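Local coordinates for motility-associated killing factor MakB (Vibrio cholerae serotype O1, PDB 6W1W), which probably acts as one component of a tripartite cytotoxin that resembles the alpha-pore-forming toxins in structure, at residues A[168-171]-A[172-176]; A[179-183]-A[184-188]; A[230-233]-A[234-237]; A[247-250]-A[251-255]; A[256-259]-A[260-264]. All blocks are in the same frame, centred on the assembly; numbering follows the deposited sequence.

Contact 1 (A[168-171]-A[172-176]); sequences GSLS and QSIAS
The C-terminal part of helix 157-176, in this largely helical protein structurally similar to the alpha-pore-forming toxins, brings Leu170 and Ile174, one turn apart, together along one flank of the helix. Their side chains lie alongside each other and point the same way, with Leu170 CD1 3.9 Å from Ile174 CD1. Leu170 reaches that place because its CG stands opposite the backbone N (chi1 167°), which swings the isobutyl group on toward the following turn. Val235 of helix 233-245 packs on both residues, so the pair forms part of the seam between the two helices.

Backbone bonds tie the turns together: Gln172 N donates to Gly168 O at 3.1 Å, and Ser173 N to Ser169 O at 3.0 Å. Leu170 O serves two donors. It accepts a nearly straight bond from Ile174 N (3.3 Å, 169° at the hydrogen) and a second from the hydroxyl of Ser173, both coming from the same face of the carbonyl plane. That buried hydroxyl lies between the Leu170 carbonyl and Asp238 of helix 233-245, the latter a weak bond, and both draw on its one proton. A chi1 of 76° folds it back over its own helix, placing Ser173 OG 3.3 Å from Leu170 O.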
loop_
_atom_site.group_PDB
_atom_site.type_symbol
_atom_site.label_atom_id
_atom_site.label_comp_id
_atom_site.label_asym_id
_atom_site.label_seq_id
_atom_site.Cartn_x
_atom_site.Cartn_y
_atom_site.Cartn_z
ATOM N N GLY A 168 -6.888 -4.236 18.951
ATOM C CA GLY A 168 -6.096 -3.233 18.264
ATOM C C GLY A 168 -4.657 -3.194 18.724
ATOM O O GLY A 168 -3.760 -2.860 17.942
ATOM N N SER A 169 -4.410 -3.523 19.991
ATOM C CA SER A 169 -3.032 -3.634 20.460
ATOM C C SER A 169 -2.365 -4.884 19.895
ATOM O O SER A 169 -1.213 -4.833 19.445
ATOM C CB SER A 169 -2.998 -3.641 21.987
ATOM O OG SER A 169 -1.700 -3.353 22.473
ATOM N N LEU A 170 -3.085 -6.010 19.890
ATOM C CA LEU A 170 -2.568 -7.228 19.274
ATOM C C LEU A 170 -2.216 -7.007 17.805
ATOM O O LEU A 170 -1.170 -7.466 17.336
ATOM C CB LEU A 170 -3.585 -8.360 19.424
ATOM C CG LEU A 170 -3.407 -9.643 18.602
ATOM C CD1 LEU A 170 -2.043 -10.265 18.830
ATOM C CD2 LEU A 170 -4.509 -10.649 18.921
ATOM N N SER A 171 -3.079 -6.311 17.060
ATOM C CA SER A 171 -2.808 -6.115 15.640
ATOM C C SER A 171 -1.611 -5.193 15.428
ATOM O O SER A 171 -0.826 -5.393 14.492
ATOM C CB SER A 171 -4.054 -5.578 14.932
ATOM O OG SER A 171 -3.855 -5.498 13.526
ATOM N N GLN A 172 -1.433 -4.197 16.298
ATOM C CA GLN A 172 -0.333 -3.251 16.138
ATOM C C GLN A 172 1.017 -3.824 16.556
ATOM O O GLN A 172 2.048 -3.387 16.033
ATOM C CB GLN A 172 -0.605 -1.969 16.926
ATOM C CG GLN A 172 0.402 -0.861 16.648
ATOM C CD GLN A 172 0.116 0.398 17.433
ATOM O OE1 GLN A 172 1.013 0.985 18.037
ATOM N NE2 GLN A 172 -1.140 0.825 17.426
ATOM N N SER A 173 1.042 -4.790 17.480
ATOM C CA SER A 173 2.316 -5.392 17.860
ATOM C C SER A 173 2.802 -6.381 16.805
ATOM O O SER A 173 4.014 -6.483 16.570
ATOM C CB SER A 173 2.214 -6.063 19.238
ATOM O OG SER A 173 1.520 -7.296 19.193
ATOM N N ILE A 174 1.885 -7.098 16.147
ATOM C CA ILE A 174 2.270 -7.894 14.988
ATOM C C ILE A 174 2.720 -6.993 13.848
ATOM O O ILE A 174 3.505 -7.413 12.991
ATOM C CB ILE A 174 1.113 -8.812 14.540
ATOM C CG1 ILE A 174 0.628 -9.668 15.712
ATOM C CG2 ILE A 174 1.534 -9.707 13.377
ATOM C CD1 ILE A 174 -0.418 -10.708 15.338
ATOM N N ALA A 175 2.251 -5.745 13.825
ATOM C CA ALA A 175 2.668 -4.819 12.783
ATOM C C ALA A 175 4.075 -4.290 13.032
ATOM O O ALA A 175 4.755 -3.882 12.085
ATOM C CB ALA A 175 1.678 -3.659 12.689
ATOM N N SER A 176 4.528 -4.282 14.290
ATOM C CA SER A 176 5.867 -3.779 14.582
ATOM C C SER A 176 6.946 -4.727 14.080
ATOM O O SER A 176 8.039 -4.277 13.715
ATOM C CB SER A 176 6.025 -3.542 16.082
ATOM O OG SER A 176 5.158 -2.508 16.518
#

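Contact 2 (A[179-183]-A[184-188]); sequences ANVTA and AQLRA
Leu186 lays its branched end across Val181 at an oblique angle, Leu186 CD1 coming within 3.8 Å of Val181 CG1, so that the loop before the short helix 183-187 is folded against its first turn. The same branch rests on the backbone, with Leu186 CD1 3.3 Å from Thr182 O. Tyr20 of helix 9-35 and Phe329 and Ile333 of helix 316-333 pack against Leu186 as well and bury it.

Thr182 is the N-cap. Its hydroxyl sits between the backbone N and the carbonyl carbon (chi1 73°), which turns it toward the first turn of the helix, where Thr182 OG1 accepts a weak bond from Gln185 N at 3.3 Å. The side chain of Gln185 passes close over the same oxygen, Gln185 CG lying 3.2 Å from Thr182 OG1. Leu186 N donates to Thr182 O over 3.4 Å, also weakly, whereas Arg187 N holds Ala183 O firmly at 2.8 Å with 169° at the hydrogen. Beyond the contact, Arg187 makes a salt bridge to Asp10 of helix 9-35. The two bonds to Thr182 are weak, so the apolar packing of Leu186 and the outside tie of Arg187 to Asp10 probably contribute much of what joins this short helix to its surroundings.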
loop_
_atom_site.group_PDB
_atom_site.type_symbol
_atom_site.label_atom_id
_atom_site.label_comp_id
_atom_site.label_asym_id
_atom_site.label_seq_id
_atom_site.Cartn_x
_atom_site.Cartn_y
_atom_site.Cartn_z
ATOM N N ALA A 179 9.201 -5.407 8.493
ATOM C CA ALA A 179 10.315 -4.613 7.999
ATOM C C ALA A 179 9.825 -3.340 7.321
ATOM O O ALA A 179 8.759 -3.307 6.698
ATOM C CB ALA A 179 11.145 -5.425 7.005
ATOM N N ASN A 180 10.622 -2.284 7.441
ATOM C CA ASN A 180 10.368 -1.040 6.729
ATOM C C ASN A 180 11.023 -1.097 5.355
ATOM O O ASN A 180 12.180 -1.509 5.228
ATOM C CB ASN A 180 10.894 0.157 7.522
ATOM C CG ASN A 180 10.004 0.511 8.694
ATOM O OD1 ASN A 180 8.787 0.332 8.640
ATOM N ND2 ASN A 180 10.607 1.018 9.765
ATOM N N VAL A 181 10.276 -0.692 4.333
ATOM C CA VAL A 181 10.768 -0.693 2.961
ATOM C C VAL A 181 11.351 0.687 2.670
ATOM O O VAL A 181 10.622 1.682 2.626
ATOM C CB VAL A 181 9.659 -1.053 1.966
ATOM C CG1 VAL A 181 10.262 -1.596 0.679
ATOM C CG2 VAL A 181 8.687 -2.056 2.588
ATOM N N THR A 182 12.665 0.750 2.483
ATOM C CA THR A 182 13.369 1.990 2.184
ATOM C C THR A 182 14.041 1.889 0.817
ATOM O O THR A 182 13.953 0.870 0.130
ATOM C CB THR A 182 14.399 2.313 3.270
ATOM O OG1 THR A 182 15.514 1.422 3.149
ATOM C CG2 THR A 182 13.776 2.162 4.651
ATOM N N ALA A 183 14.725 2.971 0.431
ATOM C CA ALA A 183 15.429 3.047 -0.847
ATOM C C ALA A 183 16.813 2.409 -0.792
ATOM O O ALA A 183 17.189 1.659 -1.703
ATOM C CB ALA A 183 15.548 4.505 -1.297
ATOM N N ALA A 184 17.586 2.696 0.261
ATOM C CA ALA A 184 18.903 2.083 0.398
ATOM C C ALA A 184 18.802 0.569 0.502
ATOM O O ALA A 184 19.704 -0.151 0.052
ATOM C CB ALA A 184 19.629 2.649 1.617
ATOM N N GLN A 185 17.713 0.068 1.086
ATOM C CA GLN A 185 17.494 -1.372 1.126
ATOM C C GLN A 185 17.267 -1.928 -0.274
ATOM O O GLN A 185 17.959 -2.859 -0.704
ATOM C CB GLN A 185 16.307 -1.697 2.032
ATOM C CG GLN A 185 16.614 -1.574 3.516
ATOM C CD GLN A 185 17.748 -2.483 3.946
ATOM O OE1 GLN A 185 17.571 -3.696 4.070
ATOM N NE2 GLN A 185 18.924 -1.902 4.166
ATOM N N LEU A 186 16.310 -1.349 -1.005
ATOM C CA LEU A 186 15.952 -1.864 -2.325
ATOM C C LEU A 186 17.087 -1.682 -3.327
ATOM O O LEU A 186 17.347 -2.575 -4.144
ATOM C CB LEU A 186 14.678 -1.180 -2.817
ATOM C CG LEU A 186 13.385 -1.545 -2.080
ATOM C CD1 LEU A 186 12.285 -0.538 -2.385
ATOM C CD2 LEU A 186 12.944 -2.955 -2.448
ATOM N N ARG A 187 17.772 -0.535 -3.287
ATOM C CA ARG A 187 18.893 -0.324 -4.198
ATOM C C ARG A 187 20.010 -1.330 -3.948
ATOM O O ARG A 187 20.676 -1.769 -4.895
ATOM C CB ARG A 187 19.415 1.111 -4.079
ATOM C CG ARG A 187 20.692 1.379 -4.876
ATOM C CD ARG A 187 20.899 2.860 -5.188
ATOM N NE ARG A 187 20.500 3.730 -4.083
ATOM C CZ ARG A 187 20.852 5.008 -3.971
ATOM N NH1 ARG A 187 20.439 5.728 -2.935
ATOM N NH2 ARG A 187 21.630 5.564 -4.891
ATOM N N ALA A 188 20.207 -1.734 -2.692
ATOM C CA ALA A 188 21.249 -2.688 -2.334
ATOM C C ALA A 188 20.918 -4.121 -2.732
ATOM O O ALA A 188 21.750 -5.012 -2.521
ATOM C CB ALA A 188 21.520 -2.628 -0.830
#

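Contact 3 (A[230-233]-A[234-237]); sequences SSAK and EVQQ
Glu234, the first residue of the second segment, follows Lys233 at the start of helix 233-245. It extends its chain away from the preceding loop, and its side chain touches Ser173 of helix 157-176.

Val235 comes next and makes the apolar part of the contact. Its CG2 branch meets the methyl group of the loop residue Ala232, with Val235 CG2 3.7 Å from Ala232 CB. The valine is otherwise covered by helix 157-176, so the Ala232 methyl packs at the edge of the contact with that helix.

At Gln236 the contact is looser: Gln236 CB lies 3.7 Å from Lys233 O, while the bent chain carries the amide away from the loop.

Gln237 completes the turn. Its backbone N donates to Lys233 O at 2.9 Å, with 137° at the hydrogen, and Gln237 CG lies 3.2 Å from the same oxygen. From there the side chain runs beside that of Lys233, both heading the same way, Gln237 NE2 being 4.0 Å from Lys233 CG. The lysine takes this course because its CG stands between the backbone N and the carbonyl carbon (chi1 67°). That pairing is van der Waals contact on the exposed side of the helix. Altogether this is the first turn of a helix entered from a short interhelical loop, with an apolar i to i+3 pair, Ala232 and Val235, on the side that Val235 turns to helix 157-176.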
loop_
_atom_site.group_PDB
_atom_site.type_symbol
_atom_site.label_atom_id
_atom_site.label_comp_id
_atom_site.label_asym_id
_atom_site.label_seq_id
_atom_site.Cartn_x
_atom_site.Cartn_y
_atom_site.Cartn_z
ATOM N N SER A 230 5.942 -15.952 16.421
ATOM C CA SER A 230 5.927 -16.884 17.545
ATOM C C SER A 230 6.951 -16.503 18.608
ATOM O O SER A 230 6.716 -16.721 19.800
ATOM C CB SER A 230 6.166 -18.312 17.049
ATOM O OG SER A 230 7.233 -18.361 16.123
ATOM N N SER A 231 8.070 -15.908 18.200
ATOM C CA SER A 231 9.124 -15.481 19.112
ATOM C C SER A 231 8.935 -14.061 19.632
ATOM O O SER A 231 9.773 -13.584 20.403
ATOM C CB SER A 231 10.485 -15.583 18.427
ATOM O OG SER A 231 11.053 -14.297 18.227
ATOM N N ALA A 232 7.882 -13.365 19.222
ATOM C CA ALA A 232 7.584 -12.047 19.766
ATOM C C ALA A 232 6.802 -12.224 21.060
ATOM O O ALA A 232 5.757 -12.887 21.071
ATOM C CB ALA A 232 6.796 -11.209 18.764
ATOM N N LYS A 233 7.308 -11.647 22.152
ATOM C CA LYS A 233 6.648 -11.780 23.447
ATOM C C LYS A 233 5.521 -10.776 23.637
ATOM O O LYS A 233 4.561 -11.066 24.360
ATOM C CB LYS A 233 7.660 -11.642 24.588
ATOM C CG LYS A 233 8.268 -10.258 24.724
ATOM C CD LYS A 233 9.199 -10.195 25.924
ATOM C CE LYS A 233 10.312 -11.220 25.808
ATOM N NZ LYS A 233 11.139 -10.998 24.590
ATOM N N GLU A 234 5.608 -9.601 23.012
ATOM C CA GLU A 234 4.486 -8.669 23.074
ATOM C C GLU A 234 3.231 -9.283 22.469
ATOM O O GLU A 234 2.127 -9.095 22.994
ATOM C CB GLU A 234 4.829 -7.365 22.358
ATOM C CG GLU A 234 5.941 -6.571 23.009
ATOM C CD GLU A 234 6.207 -5.262 22.294
ATOM O OE1 GLU A 234 5.534 -4.992 21.272
ATOM O OE2 GLU A 234 7.090 -4.505 22.757
ATOM N N VAL A 235 3.383 -10.024 21.368
ATOM C CA VAL A 235 2.236 -10.683 20.749
ATOM C C VAL A 235 1.600 -11.667 21.721
ATOM O O VAL A 235 0.370 -11.755 21.825
ATOM C CB VAL A 235 2.658 -11.376 19.439
ATOM C CG1 VAL A 235 1.488 -12.148 18.845
ATOM C CG2 VAL A 235 3.197 -10.359 18.448
ATOM N N GLN A 236 2.423 -12.416 22.454
ATOM C CA GLN A 236 1.895 -13.379 23.409
ATOM C C GLN A 236 1.300 -12.721 24.648
ATOM O O GLN A 236 0.456 -13.333 25.312
ATOM C CB GLN A 236 2.988 -14.369 23.809
ATOM C CG GLN A 236 3.060 -15.598 22.918
ATOM C CD GLN A 236 1.845 -16.499 23.066
ATOM O OE1 GLN A 236 1.017 -16.312 23.962
ATOM N NE2 GLN A 236 1.735 -17.487 22.184
ATOM N N GLN A 237 1.709 -11.493 24.969
ATOM C CA GLN A 237 1.115 -10.780 26.097
ATOM C C GLN A 237 -0.220 -10.151 25.728
ATOM O O GLN A 237 -1.103 -10.029 26.587
ATOM C CB GLN A 237 2.075 -9.706 26.616
ATOM C CG GLN A 237 3.351 -10.259 27.246
ATOM C CD GLN A 237 4.352 -9.170 27.594
ATOM O OE1 GLN A 237 3.985 -8.007 27.778
ATOM N NE2 GLN A 237 5.623 -9.541 27.677
#

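Contact 4 (A[247-250]-A[251-255]); sequences TLAS and EEAQA
Ser250 sits at the N-cap of helix 251-270, where the loop from helix 233-245 turns into the new helix, and most of the contact gathers round it, Gln254 and Ala249. Its carbonyl starts the helical bonding: Gln254 N donates to Ser250 O at 2.9 Å. The hydroxyl is turned toward the helix (chi1 54°) and lies against a methyl group, Ser250 OG being 3.4 Å from Ala253 CB. Its polar partner is a carboxylate from outside the two segments, Glu156, just before helix 157-176, so the cap residue also fastens the helix start to that neighbour.

Gln254 has its CG beside the backbone N (chi1 -74°), so the extended chain runs back along the helix toward the loop and brings its amide there. Its NH2 group bridges two successive carbonyls, with a weak bond to Ser250 O, Gln254 NE2 lying 3.4 Å from it, alongside a better one to Ala249 O. The other end of the amide, OE1, accepts from Val204 N just after strand 193-203, so the buried group is held at both ends and its rotation is largely fixed.

Ala249 adds the apolar part, its CB 4.0 Å from Ala253 CB. Helix 157-176 covers this pair, through Ile163 on Ala249 and Met160 on Ala253. The bond from Gln254 NE2 to Ala249 O measures 3.1 Å and comes in from well above the carbonyl plane, 49° out of it.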
loop_
_atom_site.group_PDB
_atom_site.type_symbol
_atom_site.label_atom_id
_atom_site.label_comp_id
_atom_site.label_asym_id
_atom_site.label_seq_id
_atom_site.Cartn_x
_atom_site.Cartn_y
_atom_site.Cartn_z
ATOM N N THR A 247 -13.881 -13.104 28.532
ATOM C CA THR A 247 -14.626 -13.937 29.457
ATOM C C THR A 247 -15.475 -13.125 30.419
ATOM O O THR A 247 -16.270 -13.708 31.162
ATOM C CB THR A 247 -13.668 -14.836 30.254
ATOM O OG1 THR A 247 -12.728 -14.023 30.971
ATOM C CG2 THR A 247 -12.915 -15.786 29.320
ATOM N N LEU A 248 -15.333 -11.802 30.414
ATOM C CA LEU A 248 -16.110 -10.923 31.271
ATOM C C LEU A 248 -17.316 -10.319 30.565
ATOM O O LEU A 248 -18.122 -9.647 31.216
ATOM C CB LEU A 248 -15.211 -9.803 31.809
ATOM C CG LEU A 248 -13.817 -10.282 32.224
ATOM C CD1 LEU A 248 -12.889 -9.100 32.424
ATOM C CD2 LEU A 248 -13.893 -11.136 33.480
ATOM N N ALA A 249 -17.463 -10.554 29.264
ATOM C CA ALA A 249 -18.500 -9.937 28.452
ATOM C C ALA A 249 -19.408 -11.001 27.851
ATOM O O ALA A 249 -19.022 -12.162 27.688
ATOM C CB ALA A 249 -17.889 -9.082 27.333
ATOM N N SER A 250 -20.624 -10.581 27.509
ATOM C CA SER A 250 -21.619 -11.470 26.927
ATOM C C SER A 250 -21.286 -11.782 25.466
ATOM O O SER A 250 -20.373 -11.206 24.863
ATOM C CB SER A 250 -23.010 -10.849 27.033
ATOM O OG SER A 250 -23.020 -9.553 26.460
ATOM N N GLU A 251 -22.060 -12.707 24.892
ATOM C CA GLU A 251 -21.786 -13.170 23.534
ATOM C C GLU A 251 -21.845 -12.025 22.530
ATOM O O GLU A 251 -20.919 -11.837 21.732
ATOM C CB GLU A 251 -22.774 -14.269 23.148
ATOM C CG GLU A 251 -22.553 -15.587 23.863
ATOM C CD GLU A 251 -22.366 -16.735 22.895
ATOM O OE1 GLU A 251 -22.210 -16.465 21.682
ATOM O OE2 GLU A 251 -22.378 -17.903 23.343
ATOM N N GLU A 252 -22.933 -11.250 22.552
ATOM C CA GLU A 252 -23.057 -10.135 21.619
ATOM C C GLU A 252 -21.996 -9.076 21.879
ATOM O O GLU A 252 -21.395 -8.545 20.936
ATOM C CB GLU A 252 -24.456 -9.523 21.706
ATOM C CG GLU A 252 -25.531 -10.312 20.980
ATOM C CD GLU A 252 -26.781 -9.491 20.725
ATOM O OE1 GLU A 252 -26.673 -8.247 20.646
ATOM O OE2 GLU A 252 -27.870 -10.090 20.599
ATOM N N ALA A 253 -21.750 -8.760 23.153
ATOM C CA ALA A 253 -20.764 -7.742 23.495
ATOM C C ALA A 253 -19.380 -8.100 22.970
ATOM O O ALA A 253 -18.623 -7.213 22.557
ATOM C CB ALA A 253 -20.728 -7.540 25.010
ATOM N N GLN A 254 -19.029 -9.386 22.976
ATOM C CA GLN A 254 -17.764 -9.795 22.375
ATOM C C GLN A 254 -17.763 -9.520 20.878
ATOM O O GLN A 254 -16.822 -8.919 20.347
ATOM C CB GLN A 254 -17.497 -11.275 22.649
ATOM C CG GLN A 254 -17.073 -11.583 24.075
ATOM C CD GLN A 254 -17.008 -13.074 24.343
ATOM O OE1 GLN A 254 -16.185 -13.787 23.764
ATOM N NE2 GLN A 254 -17.890 -13.556 25.212
ATOM N N ALA A 255 -18.825 -9.947 20.186
ATOM C CA ALA A 255 -18.933 -9.688 18.752
ATOM C C ALA A 255 -18.975 -8.195 18.466
ATOM O O ALA A 255 -18.405 -7.730 17.472
ATOM C CB ALA A 255 -20.174 -10.370 18.181
#

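Contact 5 (A[256-259]-A[260-264]); sequences AAIT and KAIIQ
A largely buried turn in the middle of helix 251-270 joins Ile258 and Thr259 to Ile262 and Ile263 in the core of the fold, where this helix packs against helices 100-151 and 157-176 and the sheet.

Backbone hydrogen bonds come first. Ile263 N donates to Thr259 O at 3.0 Å, almost straight at 174°, and Ile262 N reaches Ile258 O at 3.1 Å within the carbonyl plane. Lys260 N bonds to Ala256 O at 3.2 Å. The link from Ala261 N is softer, shared weakly between the oxygens of Ala257 and Ile258.

Polar side chains make the second group. The hydroxyl of Thr259 is turned back to the carbonyl of Ala255 in its own helix and hydrogen-bonds it. Lys260 curls twice along its chain to bring its ammonium end to Trp150, at the end of helix 100-151, in a cation-pi contact. Its foot stays close to the backbone, with Lys260 CB 3.6 Å from Ala256 O.

Apolar packing lies on the flanks. Ile258 CG2 is 4.2 Å from Ile262 CG1, and these two isoleucines together face Leu212 of strand 209-220 and Tyr201 of strand 193-203. A chi1 of -47° keeps Ile262 CG1 beside its own backbone N and 3.3 Å from Ile258 O. Ala257 and Ala261 present small methyl groups to Ile163 and Ile167 of helix 157-176. Ile263 turns to helix 100-151, meeting Leu142 and Ile146, while its tip folds back over the preceding turn, Ile263 CD1 reaching to 3.4 Å from Thr259 O.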
loop_
_atom_site.group_PDB
_atom_site.type_symbol
_atom_site.label_atom_id
_atom_site.label_comp_id
_atom_site.label_asym_id
_atom_site.label_seq_id
_atom_site.Cartn_x
_atom_site.Cartn_y
_atom_site.Cartn_z
ATOM N N ALA A 256 -19.651 -7.428 19.325
ATOM C CA ALA A 256 -19.681 -5.981 19.145
ATOM C C ALA A 256 -18.285 -5.392 19.285
ATOM O O ALA A 256 -17.862 -4.562 18.470
ATOM C CB ALA A 256 -20.643 -5.345 20.150
ATOM N N ALA A 257 -17.541 -5.836 20.302
ATOM C CA ALA A 257 -16.211 -5.290 20.547
ATOM C C ALA A 257 -15.224 -5.722 19.468
ATOM O O ALA A 257 -14.361 -4.934 19.059
ATOM C CB ALA A 257 -15.728 -5.713 21.932
ATOM N N ILE A 258 -15.333 -6.965 18.995
ATOM C CA ILE A 258 -14.439 -7.447 17.942
ATOM C C ILE A 258 -14.597 -6.606 16.680
ATOM O O ILE A 258 -13.624 -6.033 16.170
ATOM C CB ILE A 258 -14.694 -8.937 17.657
ATOM C CG1 ILE A 258 -14.259 -9.791 18.853
ATOM C CG2 ILE A 258 -13.986 -9.366 16.369
ATOM C CD1 ILE A 258 -14.480 -11.281 18.674
ATOM N N THR A 259 -15.834 -6.510 16.169
ATOM C CA THR A 259 -16.083 -5.861 14.881
ATOM C C THR A 259 -15.681 -4.391 14.901
ATOM O O THR A 259 -15.154 -3.873 13.910
ATOM C CB THR A 259 -17.556 -6.005 14.488
ATOM O OG1 THR A 259 -18.391 -5.494 15.536
ATOM C CG2 THR A 259 -17.905 -7.461 14.232
ATOM N N LYS A 260 -15.923 -3.701 16.017
ATOM C CA LYS A 260 -15.503 -2.308 16.120
ATOM C C LYS A 260 -14.000 -2.163 15.899
ATOM O O LYS A 260 -13.553 -1.217 15.242
ATOM C CB LYS A 260 -15.928 -1.744 17.476
ATOM C CG LYS A 260 -14.999 -0.708 18.084
ATOM C CD LYS A 260 -15.073 0.626 17.370
ATOM C CE LYS A 260 -14.517 1.747 18.230
ATOM N NZ LYS A 260 -15.447 2.110 19.339
ATOM N N ALA A 261 -13.205 -3.112 16.404
ATOM C CA ALA A 261 -11.754 -3.025 16.251
ATOM C C ALA A 261 -11.298 -3.369 14.837
ATOM O O ALA A 261 -10.330 -2.778 14.343
ATOM C CB ALA A 261 -11.062 -3.936 17.263
ATOM N N ILE A 262 -11.968 -4.313 14.172
ATOM C CA ILE A 262 -11.642 -4.608 12.777
ATOM C C ILE A 262 -11.915 -3.391 11.897
ATOM O O ILE A 262 -11.105 -3.041 11.027
ATOM C CB ILE A 262 -12.423 -5.842 12.293
ATOM C CG1 ILE A 262 -12.319 -6.962 13.326
ATOM C CG2 ILE A 262 -11.890 -6.315 10.947
ATOM C CD1 ILE A 262 -10.902 -7.407 13.588
ATOM N N ILE A 263 -13.055 -2.725 12.108
ATOM C CA ILE A 263 -13.328 -1.485 11.388
ATOM C C ILE A 263 -12.291 -0.430 11.747
ATOM O O ILE A 263 -11.761 0.267 10.872
ATOM C CB ILE A 263 -14.765 -0.998 11.672
ATOM C CG1 ILE A 263 -15.738 -1.527 10.615
ATOM C CG2 ILE A 263 -14.841 0.530 11.729
ATOM C CD1 ILE A 263 -16.012 -3.005 10.706
ATOM N N GLN A 264 -11.960 -0.320 13.037
ATOM C CA GLN A 264 -11.016 0.697 13.487
ATOM C C GLN A 264 -9.641 0.520 12.849
ATOM O O GLN A 264 -8.930 1.507 12.626
ATOM C CB GLN A 264 -10.912 0.669 15.012
ATOM C CG GLN A 264 -10.069 1.781 15.606
ATOM C CD GLN A 264 -10.491 3.151 15.132
ATOM O OE1 GLN A 264 -9.774 3.804 14.375
ATOM N NE2 GLN A 264 -11.659 3.600 15.577
#

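The five contacts follow one another in series along the chain, all local to helices or their starts. Contacts 4 and 5 share helix 251-270, its capped beginning and its buried middle, with centres about 12 Å apart. Contacts 1 and 3 have centres about 10 Å apart, and their helices pack directly on each other. Helix 157-176 also packs on helix 251-270, although contacts 1 and 5 stay about 5 Å apart at their nearest atoms; it thus appears to join these helices in one compact region near the sheet. Contact 2, on the short helix 183-187, lies about 33 Å from contact 5 between centres, across the chain's centre, and belongs with helices 9-35 and 316-333.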